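Arginine decarboxylase, A207R protein (Paramecium bursaria Chlorella virus 1, PDB 2NVA) catalyses the pyridoxal 5'-phosphate-dependent decarboxylation of arginine to agmatine. Local coordinates at residues M130-R135 with H158-A163; N199-I202 with K207-I210; S72-V77 with S85-A90. All coordinates share one frame; numbering follows the deposited sequence.

Contact 1 of 3, residues M130-R135 with H158-A163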
# COMPACT_ATOMS: atom_id res chain seq x y z
N MET A 130 -28.47 16.15 -0.71
CA MET A 130 -27.21 16.30 0.01
C MET A 130 -27.31 16.01 1.50
O MET A 130 -28.29 16.36 2.14
CB MET A 130 -26.61 17.69 -0.22
CG MET A 130 -26.30 18.00 -1.69
SD MET A 130 -25.30 16.74 -2.55
CE MET A 130 -23.73 16.94 -1.71
N ILE A 131 -26.26 15.37 2.02
CA ILE A 131 -26.15 15.07 3.44
C ILE A 131 -24.92 15.80 3.98
O ILE A 131 -23.82 15.58 3.50
CB ILE A 131 -26.05 13.54 3.71
CG1 ILE A 131 -27.35 12.84 3.30
CG2 ILE A 131 -25.75 13.26 5.17
CD1 ILE A 131 -27.26 11.30 3.29
N LEU A 132 -25.13 16.67 4.96
CA LEU A 132 -24.01 17.40 5.52
C LEU A 132 -23.26 16.50 6.50
O LEU A 132 -23.83 16.04 7.49
CB LEU A 132 -24.47 18.69 6.21
CG LEU A 132 -23.40 19.44 7.02
CD1 LEU A 132 -22.26 19.97 6.15
CD2 LEU A 132 -24.03 20.57 7.84
N ARG A 133 -21.98 16.26 6.22
CA ARG A 133 -21.14 15.51 7.14
C ARG A 133 -20.50 16.45 8.16
O ARG A 133 -19.83 17.42 7.78
CB ARG A 133 -20.05 14.74 6.39
CG ARG A 133 -19.17 13.92 7.33
CD ARG A 133 -18.26 12.99 6.56
NE ARG A 133 -17.24 12.39 7.43
CZ ARG A 133 -16.32 11.53 7.00
NH1 ARG A 133 -16.29 11.18 5.71
NH2 ARG A 133 -15.43 11.03 7.84
N ILE A 134 -20.75 16.17 9.43
CA ILE A 134 -20.15 16.95 10.52
C ILE A 134 -19.03 16.17 11.19
O ILE A 134 -19.07 14.93 11.25
CB ILE A 134 -21.21 17.40 11.56
CG1 ILE A 134 -21.86 16.19 12.26
CG2 ILE A 134 -22.29 18.24 10.85
CD1 ILE A 134 -22.76 16.56 13.47
N ARG A 135 -18.03 16.89 11.70
CA ARG A 135 -16.93 16.24 12.39
C ARG A 135 -17.31 15.93 13.83
O ARG A 135 -17.70 16.84 14.59
CB ARG A 135 -15.68 17.11 12.37
CG ARG A 135 -14.51 16.45 13.07
CD ARG A 135 -13.33 17.37 13.14
NE ARG A 135 -12.21 16.67 13.78
CZ ARG A 135 -10.96 17.12 13.83
NH1 ARG A 135 -10.63 18.27 13.24
NH2 ARG A 135 -10.03 16.40 14.44
N HIS A 158 -23.55 28.25 8.13
CA HIS A 158 -23.07 28.84 6.89
C HIS A 158 -23.23 27.88 5.70
O HIS A 158 -23.74 28.28 4.65
CB HIS A 158 -21.60 29.26 7.00
CG HIS A 158 -20.96 29.57 5.68
ND1 HIS A 158 -21.20 30.74 4.99
CD2 HIS A 158 -20.11 28.84 4.91
CE1 HIS A 158 -20.52 30.72 3.85
NE2 HIS A 158 -19.86 29.58 3.78
N LEU A 159 -22.80 26.64 5.88
CA LEU A 159 -22.87 25.64 4.80
C LEU A 159 -24.31 25.32 4.41
O LEU A 159 -24.62 25.16 3.23
CB LEU A 159 -22.15 24.36 5.22
CG LEU A 159 -20.62 24.44 5.24
CD1 LEU A 159 -20.07 23.13 5.78
CD2 LEU A 159 -20.04 24.72 3.86
N LEU A 160 -25.19 25.27 5.40
CA LEU A 160 -26.60 25.01 5.16
C LEU A 160 -27.26 26.17 4.44
O LEU A 160 -28.12 25.97 3.58
CB LEU A 160 -27.33 24.69 6.48
CG LEU A 160 -26.90 23.38 7.16
CD1 LEU A 160 -27.38 23.33 8.59
CD2 LEU A 160 -27.41 22.16 6.39
N GLU A 161 -26.85 27.39 4.79
CA GLU A 161 -27.36 28.60 4.14
C GLU A 161 -26.89 28.68 2.70
O GLU A 161 -27.64 29.08 1.82
CB GLU A 161 -26.94 29.84 4.91
CG GLU A 161 -27.73 30.04 6.19
CD GLU A 161 -27.22 31.19 7.05
OE1 GLU A 161 -28.03 31.76 7.82
OE2 GLU A 161 -26.01 31.54 6.97
N TYR A 162 -25.64 28.31 2.48
CA TYR A 162 -25.07 28.30 1.14
C TYR A 162 -25.78 27.28 0.25
O TYR A 162 -26.05 27.55 -0.92
CB TYR A 162 -23.57 28.04 1.19
CG TYR A 162 -22.84 28.42 -0.08
CD1 TYR A 162 -22.72 29.75 -0.48
CD2 TYR A 162 -22.28 27.44 -0.89
CE1 TYR A 162 -22.05 30.09 -1.66
CE2 TYR A 162 -21.60 27.76 -2.05
CZ TYR A 162 -21.47 29.07 -2.42
OH TYR A 162 -20.82 29.38 -3.58
N ALA A 163 -26.08 26.11 0.81
CA ALA A 163 -26.84 25.12 0.07
C ALA A 163 -28.22 25.68 -0.30
O ALA A 163 -28.63 25.56 -1.45
CB ALA A 163 -26.96 23.84 0.88

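Contact 2 of 3, residues N199-I202 with K207-I210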
# COMPACT_ATOMS: atom_id res chain seq x y z
N ASN A 199 -31.52 20.53 13.46
CA ASN A 199 -32.31 21.69 13.87
C ASN A 199 -31.88 23.00 13.21
O ASN A 199 -32.72 23.88 12.97
CB ASN A 199 -32.36 21.82 15.41
CG ASN A 199 -33.17 20.70 16.07
OD1 ASN A 199 -33.99 20.02 15.43
ND2 ASN A 199 -32.94 20.51 17.36
N GLU A 200 -30.58 23.14 12.92
CA GLU A 200 -30.07 24.28 12.16
C GLU A 200 -30.56 24.23 10.72
O GLU A 200 -30.94 25.27 10.16
CB GLU A 200 -28.54 24.30 12.15
CG GLU A 200 -27.93 24.69 13.47
CD GLU A 200 -27.84 26.19 13.67
OE1 GLU A 200 -26.95 26.61 14.46
OE2 GLU A 200 -28.62 26.97 13.07
N ALA A 201 -30.58 23.03 10.14
CA ALA A 201 -31.05 22.84 8.77
C ALA A 201 -32.52 23.21 8.63
O ALA A 201 -32.91 23.87 7.66
CB ALA A 201 -30.80 21.39 8.30
N ILE A 202 -33.33 22.80 9.60
CA ILE A 202 -34.75 23.17 9.63
C ILE A 202 -34.89 24.70 9.74
O ILE A 202 -35.71 25.32 9.04
CB ILE A 202 -35.51 22.43 10.76
CG1 ILE A 202 -35.61 20.94 10.44
CG2 ILE A 202 -36.92 23.02 10.98
CD1 ILE A 202 -35.94 20.06 11.62
N LYS A 207 -35.72 20.62 4.81
CA LYS A 207 -36.65 19.65 5.37
C LYS A 207 -35.94 18.30 5.49
O LYS A 207 -36.27 17.36 4.77
CB LYS A 207 -37.93 19.56 4.52
CG LYS A 207 -38.71 20.88 4.53
CD LYS A 207 -40.03 20.83 3.76
CE LYS A 207 -39.84 21.08 2.26
NZ LYS A 207 -41.16 21.56 1.61
N PRO A 208 -34.94 18.22 6.39
CA PRO A 208 -34.14 16.99 6.47
C PRO A 208 -34.91 15.84 7.11
O PRO A 208 -35.83 16.08 7.91
CB PRO A 208 -32.96 17.40 7.36
CG PRO A 208 -33.51 18.47 8.24
CD PRO A 208 -34.51 19.22 7.39
N TYR A 209 -34.54 14.62 6.76
CA TYR A 209 -35.20 13.43 7.29
C TYR A 209 -34.25 12.25 7.48
O TYR A 209 -34.69 11.19 7.91
CB TYR A 209 -36.40 13.01 6.41
CG TYR A 209 -36.07 12.82 4.94
CD1 TYR A 209 -35.79 11.56 4.42
CD2 TYR A 209 -36.03 13.92 4.08
CE1 TYR A 209 -35.50 11.40 3.06
CE2 TYR A 209 -35.74 13.77 2.74
CZ TYR A 209 -35.47 12.52 2.23
OH TYR A 209 -35.18 12.40 0.88
N ILE A 210 -32.97 12.41 7.15
CA ILE A 210 -32.02 11.29 7.27
C ILE A 210 -30.96 11.55 8.33
O ILE A 210 -30.34 12.62 8.33
CB ILE A 210 -31.34 10.95 5.92
CG1 ILE A 210 -32.36 10.38 4.91
CG2 ILE A 210 -30.16 9.96 6.12
CD1 ILE A 210 -31.76 9.87 3.61

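Contact 3 of 3, residues S72-V77 with S85-A90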
# COMPACT_ATOMS: atom_id res chain seq x y z
N SER A 72 -15.79 4.26 -9.78
CA SER A 72 -15.41 2.85 -9.92
C SER A 72 -16.24 1.93 -9.02
O SER A 72 -16.67 0.86 -9.44
CB SER A 72 -13.92 2.65 -9.66
OG SER A 72 -13.60 1.26 -9.74
N GLU A 73 -16.48 2.35 -7.78
CA GLU A 73 -17.29 1.57 -6.84
C GLU A 73 -18.77 1.58 -7.23
O GLU A 73 -19.46 0.57 -7.10
CB GLU A 73 -17.10 2.06 -5.41
CG GLU A 73 -15.69 1.79 -4.90
CD GLU A 73 -15.52 2.03 -3.40
OE1 GLU A 73 -14.50 1.57 -2.86
OE2 GLU A 73 -16.40 2.67 -2.77
N ILE A 74 -19.25 2.73 -7.70
CA ILE A 74 -20.61 2.81 -8.23
C ILE A 74 -20.79 1.78 -9.36
O ILE A 74 -21.75 0.99 -9.35
CB ILE A 74 -20.94 4.25 -8.72
CG1 ILE A 74 -21.05 5.20 -7.52
CG2 ILE A 74 -22.25 4.27 -9.51
CD1 ILE A 74 -20.99 6.70 -7.90
N LYS A 75 -19.86 1.78 -10.32
CA LYS A 75 -19.89 0.82 -11.43
C LYS A 75 -19.94 -0.64 -10.95
O LYS A 75 -20.70 -1.45 -11.50
CB LYS A 75 -18.67 1.02 -12.34
CG LYS A 75 -18.69 2.31 -13.12
CD LYS A 75 -17.39 2.52 -13.92
CE LYS A 75 -17.34 3.97 -14.44
NZ LYS A 75 -16.28 4.13 -15.50
N LYS A 76 -19.11 -0.96 -9.95
CA LYS A 76 -19.05 -2.32 -9.36
C LYS A 76 -20.42 -2.75 -8.85
O LYS A 76 -20.85 -3.86 -9.12
CB LYS A 76 -18.03 -2.41 -8.21
CG LYS A 76 -16.58 -2.37 -8.66
CD LYS A 76 -15.62 -2.64 -7.49
CE LYS A 76 -14.17 -2.86 -8.01
NZ LYS A 76 -13.54 -1.59 -8.57
N VAL A 77 -21.08 -1.85 -8.11
CA VAL A 77 -22.38 -2.13 -7.50
C VAL A 77 -23.48 -2.26 -8.57
O VAL A 77 -24.32 -3.19 -8.50
CB VAL A 77 -22.72 -1.05 -6.43
CG1 VAL A 77 -24.16 -1.18 -5.93
CG2 VAL A 77 -21.72 -1.16 -5.26
N SER A 85 -30.46 3.76 -7.07
CA SER A 85 -31.27 4.39 -5.99
C SER A 85 -30.85 3.91 -4.59
O SER A 85 -31.15 4.58 -3.59
CB SER A 85 -32.77 4.14 -6.21
OG SER A 85 -33.09 2.76 -6.14
N ARG A 86 -30.19 2.74 -4.54
CA ARG A 86 -29.73 2.14 -3.27
C ARG A 86 -28.32 2.58 -2.83
O ARG A 86 -27.82 2.10 -1.82
CB ARG A 86 -29.80 0.60 -3.35
CG ARG A 86 -31.21 0.07 -3.33
CD ARG A 86 -31.25 -1.37 -3.83
NE ARG A 86 -30.65 -2.30 -2.86
CZ ARG A 86 -30.60 -3.63 -3.04
NH1 ARG A 86 -30.04 -4.40 -2.12
NH2 ARG A 86 -31.11 -4.17 -4.14
N ILE A 87 -27.70 3.50 -3.58
CA ILE A 87 -26.33 3.96 -3.34
C ILE A 87 -26.32 5.36 -2.73
O ILE A 87 -27.05 6.24 -3.20
CB ILE A 87 -25.50 3.95 -4.66
CG1 ILE A 87 -25.49 2.54 -5.26
CG2 ILE A 87 -24.05 4.48 -4.44
CD1 ILE A 87 -24.93 2.47 -6.68
N ILE A 88 -25.52 5.55 -1.67
CA ILE A 88 -25.17 6.89 -1.18
C ILE A 88 -23.73 7.10 -1.64
O ILE A 88 -22.86 6.26 -1.37
CB ILE A 88 -25.23 7.03 0.36
CG1 ILE A 88 -26.67 7.11 0.93
CG2 ILE A 88 -24.53 8.32 0.83
CD1 ILE A 88 -27.73 6.61 0.02
N PHE A 89 -23.48 8.21 -2.35
CA PHE A 89 -22.13 8.59 -2.73
C PHE A 89 -21.53 9.27 -1.50
O PHE A 89 -21.52 10.51 -1.41
CB PHE A 89 -22.19 9.54 -3.93
CG PHE A 89 -20.92 9.60 -4.75
CD1 PHE A 89 -19.67 9.23 -4.22
CD2 PHE A 89 -20.97 10.11 -6.05
CE1 PHE A 89 -18.51 9.34 -4.99
CE2 PHE A 89 -19.82 10.22 -6.83
CZ PHE A 89 -18.59 9.84 -6.31
N ALA A 90 -21.04 8.46 -0.56
CA ALA A 90 -20.70 8.97 0.78
C ALA A 90 -19.23 9.41 0.88
O ALA A 90 -18.50 8.96 1.76
CB ALA A 90 -21.04 7.93 1.86

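Contact 1 of 3, residues M130-R135 with H158-A163
Leu132 sends its forked end against two consecutive leucines of helix 158-163, one methyl to each. The contact joins the strand and the helix of a beta-alpha-beta unit in the TIM barrel that carries the cofactor. Leu132 CD1 meets Leu159 CD1 at 3.9 Å and Leu132 CD2 meets Leu160 CD2 at 4.0 Å, and in both pairs the side chains cross at nearly a right angle. The first side-chain bond of Leu132 is directed at the helix, and its CG stands anti to the backbone N (chi1 171°), which carries the fork outward into the layer between strand and helix. Leu159 also sets off toward the strand, whereas Leu160 leaves the helix more tangentially and reaches Leu132 through the end of its chain. All three residues are buried, and no hydrogen bond crosses between the segments, so the evidence is for purely apolar contact. The strand's two faces differ: Arg133, next to Leu132, touches His176 and the bound agmatine-cofactor adduct, while Leu132 serves the helical layer, its side chain about 13 Å from that ligand. Phe112 of strand 109-112 also touches Leu132, and Val170 of strand 170-174 touches Leu160. The Leu160 branch point adds to the packing, its CG lying 4.1 Å from Leu132 CD2.

Contact 2 of 3, residues N199-I202 with K207-I210
Pro208 lays the CD-CG side of its ring against two successive residues of helix 199-202. Its CD is 3.7 Å from Ile202 CG1 and its CG 3.9 Å from the same atom, so this methylene lies beside the CD-CG bond rather than over a single ring atom. The second neighbour is the Ala201 methyl, whose CB stands 4.0 Å from Pro208 CG. That ring carbon is therefore shared by both helical residues. Ile202 meets the proline across its side chain, at about a right angle. Its CG1 lies anti to its own carbonyl carbon (chi1 -69°), which places the methylene beside the ring, while the terminal CD1 runs past it, 4.5 Å from Pro208 CG.

In the next shell, the backbones come close: the chain turns back soon after the helix, and the nearest CA atoms are those of Ile202 and Lys207, 5.8 Å apart. Lys207 directs its side chain away from the helix, and the proline after it points inward. Pro208 and Ala201 are buried, but Ile202 is exposed, which makes the contact a seam with one side at the surface. Within the loop itself, Lys207 O lies in the plane of the Tyr209 ring, at its edge, 3.5 Å from Tyr209 CD2.

The contact lies at the turn between helix 184-204 and barrel strand 210-212. Beyond it, Ala201 and Glu200 pack on Leu160 of helix 156-165, Glu200 forms a salt bridge with Arg157, and the backbones of Tyr209 and Ile210 hydrogen-bond with that of Ile171 in strand 170-174.

Contact 3 of 3, residues S72-V77 with S85-A90
Ile74 and Phe89 form a CH-pi contact: Ile74 CD1 stands over one face of the ring, 4.0 Å from its centroid and 20° off the ring normal. The methyl is displaced toward the rim, at 3.9 Å from Phe89 CE2, and the two side chains cross at about a right angle. With CG anti to its backbone N (chi1 -158°), Phe89 carries its ring back within reach of the helix, although its CB starts off across that direction.

The remaining contacts are aliphatic. Val77 CG1 and Ile87 CD1 meet tip to tip at 3.8 Å, and Ile74 CG2 approaches the same Ile87 CD1 more loosely at 4.3 Å. Ile87 thus reaches between residues one helical turn apart. All four side chains are buried, and no hydrogen bond joins the segments.

Helix 72-77 and strand 87-89 run antiparallel at 176°, their axes 10.3 Å apart, as expected within a beta-alpha-beta unit. Ala90, next to Phe89, belongs to the ligand pocket. Cys68 of strand 65-68 packs against Ile74, Val77 and Ile87, while helix 96-105 supplies Phe101 to Ile74 and Ala102 to Phe89.

How the contacts relate
All three contacts belong to the barrel domain and lack hydrogen bonds between their segments. Contacts 1 and 3 are wholly buried and pair a strand of the parallel sheet with the helix of its own beta-alpha-beta unit; contact 1 uses leucine methyls, contact 3 adds an aromatic face. Contact 2 instead joins a helix to the turn that follows it, with a proline ring against two helix residues and a solvent-exposed isoleucine at its margin. Contacts 1 and 2 touch, their centres about 10 Å apart: Leu160 CD1 lies 3.6 Å from Ala201 N. Contact 3 stands apart, about 21 Å from contact 1 between centres, and its 85-90 segment contains a ligand-pocket residue, Ala90.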